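Local coordinates for insecticidal Delta-Endotoxin Cry8Ea1 (Bacillus Thuringiensis, PDB 3EB7), which kills underground insect larvae such as those of Holotrichia parallela, probably by forming pores in gut-cell membranes as other three-domain Cry toxins do, at residues Ile448-Val453 / Arg582-Pro587. Numbering follows the deposited sequence.
Sequences ITQIPV and RIELIP
Thr449 and Leu585 trade two backbone hydrogen bonds, Thr449 N to Leu585 O and Leu585 N to Thr449 O, both 2.9 Å. The next hydrogen-bonded pair, Ile451 and Ile583, repeats the exchange, with Ile451 N to Ile583 O and Ile583 N to Ile451 O both 2.8 Å. Between these antiparallel pairs sits the non-hydrogen-bonded pair Gln450–Glu584, and from its face of the sheet rises a polar cluster. Arg582 NE reaches Glu584 OE2 at 3.1 Å in a salt bridge, and the Gln450 amide lies stacked on the guanidinium, the planes 2° apart, with Gln450 OE1 over one face. Extended from CG to NE (chi2 175°, chi3 170°), Arg582 runs alongside Gln450. Tyr230 OH also bonds Glu584 OE2, and Arg502 takes Glu584 OE1, so both carboxylate oxygens of this buried glutamate are satisfied. On the face carrying Ile451, Ile583 and Leu585 the packing is largely apolar; just past the strand end, Val453 CG1 lies 4.0 Å from Ile583 CD1, the two side chains crossing nearly at right angles, and Ile487 of strand 482-491 touches both. Strand 578-588 thus pairs with strand 448-452 in one sheet of the C-terminal β-sandwich, the galactose-binding-like domain of three-domain Cry toxins.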
loop_
_atom_site.group_PDB
_atom_site.type_symbol
_atom_site.label_atom_id
_atom_site.label_comp_id
_atom_site.label_asym_id
_atom_site.label_seq_id
_atom_site.Cartn_x
_atom_site.Cartn_y
_atom_site.Cartn_z
ATOM N N ILE A 448 15.867 -11.121 -4.675
ATOM C CA ILE A 448 15.700 -9.934 -5.489
ATOM C C ILE A 448 15.208 -8.819 -4.550
ATOM O O ILE A 448 14.156 -8.961 -3.903
ATOM C CB ILE A 448 14.682 -10.200 -6.661
ATOM C CG1 ILE A 448 15.226 -11.307 -7.589
ATOM C CG2 ILE A 448 14.346 -8.892 -7.410
ATOM C CD1 ILE A 448 14.309 -11.809 -8.694
ATOM N N THR A 449 15.986 -7.742 -4.415
ATOM C CA THR A 449 15.584 -6.625 -3.552
ATOM C C THR A 449 14.938 -5.531 -4.384
ATOM O O THR A 449 15.526 -5.060 -5.346
ATOM C CB THR A 449 16.792 -6.063 -2.749
ATOM O OG1 THR A 449 17.555 -7.168 -2.216
ATOM C CG2 THR A 449 16.321 -5.247 -1.614
ATOM N N GLN A 450 13.711 -5.138 -4.040
ATOM C CA GLN A 450 13.080 -3.980 -4.703
ATOM C C GLN A 450 13.242 -2.740 -3.852
ATOM O O GLN A 450 12.941 -2.772 -2.656
ATOM C CB GLN A 450 11.595 -4.227 -4.985
ATOM C CG GLN A 450 11.362 -5.320 -6.022
ATOM C CD GLN A 450 9.890 -5.582 -6.262
ATOM O OE1 GLN A 450 9.028 -4.897 -5.718
ATOM N NE2 GLN A 450 9.596 -6.558 -7.088
ATOM N N ILE A 451 13.740 -1.662 -4.466
ATOM C CA ILE A 451 14.022 -0.425 -3.773
ATOM C C ILE A 451 13.432 0.690 -4.594
ATOM O O ILE A 451 14.050 1.129 -5.572
ATOM C CB ILE A 451 15.542 -0.117 -3.634
ATOM C CG1 ILE A 451 16.341 -1.379 -3.241
ATOM C CG2 ILE A 451 15.760 1.127 -2.703
ATOM C CD1 ILE A 451 16.478 -1.625 -1.731
ATOM N N PRO A 452 12.239 1.159 -4.193
ATOM C CA PRO A 452 11.603 2.328 -4.781
ATOM C C PRO A 452 12.528 3.520 -4.627
ATOM O O PRO A 452 13.046 3.736 -3.536
ATOM C CB PRO A 452 10.370 2.503 -3.894
ATOM C CG PRO A 452 10.072 1.127 -3.412
ATOM C CD PRO A 452 11.411 0.571 -3.115
ATOM N N VAL A 453 12.742 4.304 -5.679
ATOM C CA VAL A 453 13.715 5.409 -5.584
ATOM C C VAL A 453 13.258 6.566 -4.672
ATOM O O VAL A 453 14.068 7.417 -4.263
ATOM C CB VAL A 453 14.165 5.931 -6.976
ATOM C CG1 VAL A 453 14.947 4.846 -7.728
ATOM C CG2 VAL A 453 12.925 6.438 -7.797
ATOM N N ARG A 582 11.502 2.018 -9.446
ATOM C CA ARG A 582 12.285 1.287 -8.480
ATOM C C ARG A 582 13.528 0.688 -9.108
ATOM O O ARG A 582 13.598 0.498 -10.323
ATOM C CB ARG A 582 11.433 0.171 -7.871
ATOM C CG ARG A 582 10.886 -0.862 -8.879
ATOM C CD ARG A 582 10.174 -1.952 -8.096
ATOM N NE ARG A 582 9.391 -2.904 -8.892
ATOM C CZ ARG A 582 8.058 -2.958 -8.905
ATOM N NH1 ARG A 582 7.417 -3.876 -9.628
ATOM N NH2 ARG A 582 7.356 -2.080 -8.208
ATOM N N ILE A 583 14.494 0.367 -8.268
ATOM C CA ILE A 583 15.641 -0.431 -8.673
ATOM C C ILE A 583 15.425 -1.808 -8.092
ATOM O O ILE A 583 14.970 -1.938 -6.957
ATOM C CB ILE A 583 16.924 0.094 -8.053
ATOM C CG1 ILE A 583 17.238 1.509 -8.520
ATOM C CG2 ILE A 583 18.098 -0.857 -8.327
ATOM C CD1 ILE A 583 18.074 2.289 -7.455
ATOM N N GLU A 584 15.734 -2.840 -8.866
ATOM C CA GLU A 584 15.760 -4.203 -8.334
ATOM C C GLU A 584 17.191 -4.677 -8.460
ATOM O O GLU A 584 17.834 -4.496 -9.502
ATOM C CB GLU A 584 14.779 -5.140 -9.044
ATOM C CG GLU A 584 13.366 -4.534 -9.174
ATOM C CD GLU A 584 12.377 -5.452 -9.877
ATOM O OE1 GLU A 584 12.796 -6.282 -10.695
ATOM O OE2 GLU A 584 11.165 -5.351 -9.616
ATOM N N LEU A 585 17.670 -5.241 -7.350
ATOM C CA LEU A 585 18.992 -5.794 -7.208
ATOM C C LEU A 585 18.859 -7.301 -7.233
ATOM O O LEU A 585 18.082 -7.886 -6.470
ATOM C CB LEU A 585 19.620 -5.332 -5.893
ATOM C CG LEU A 585 20.098 -3.879 -5.952
ATOM C CD1 LEU A 585 20.156 -3.242 -4.560
ATOM C CD2 LEU A 585 21.464 -3.826 -6.647
ATOM N N ILE A 586 19.636 -7.913 -8.122
ATOM C CA ILE A 586 19.529 -9.328 -8.440
ATOM C C ILE A 586 20.907 -9.923 -8.183
ATOM O O ILE A 586 21.872 -9.551 -8.866
ATOM C CB ILE A 586 19.093 -9.517 -9.947
ATOM C CG1 ILE A 586 17.766 -8.789 -10.214
ATOM C CG2 ILE A 586 19.034 -11.019 -10.380
ATOM C CD1 ILE A 586 17.634 -8.215 -11.591
ATOM N N PRO A 587 21.008 -10.860 -7.221
ATOM C CA PRO A 587 22.309 -11.522 -6.980
ATOM C C PRO A 587 22.767 -12.381 -8.199
ATOM O O PRO A 587 21.996 -13.158 -8.758
ATOM C CB PRO A 587 22.040 -12.398 -5.738
ATOM C CG PRO A 587 20.746 -11.932 -5.210
ATOM C CD PRO A 587 19.962 -11.414 -6.349
#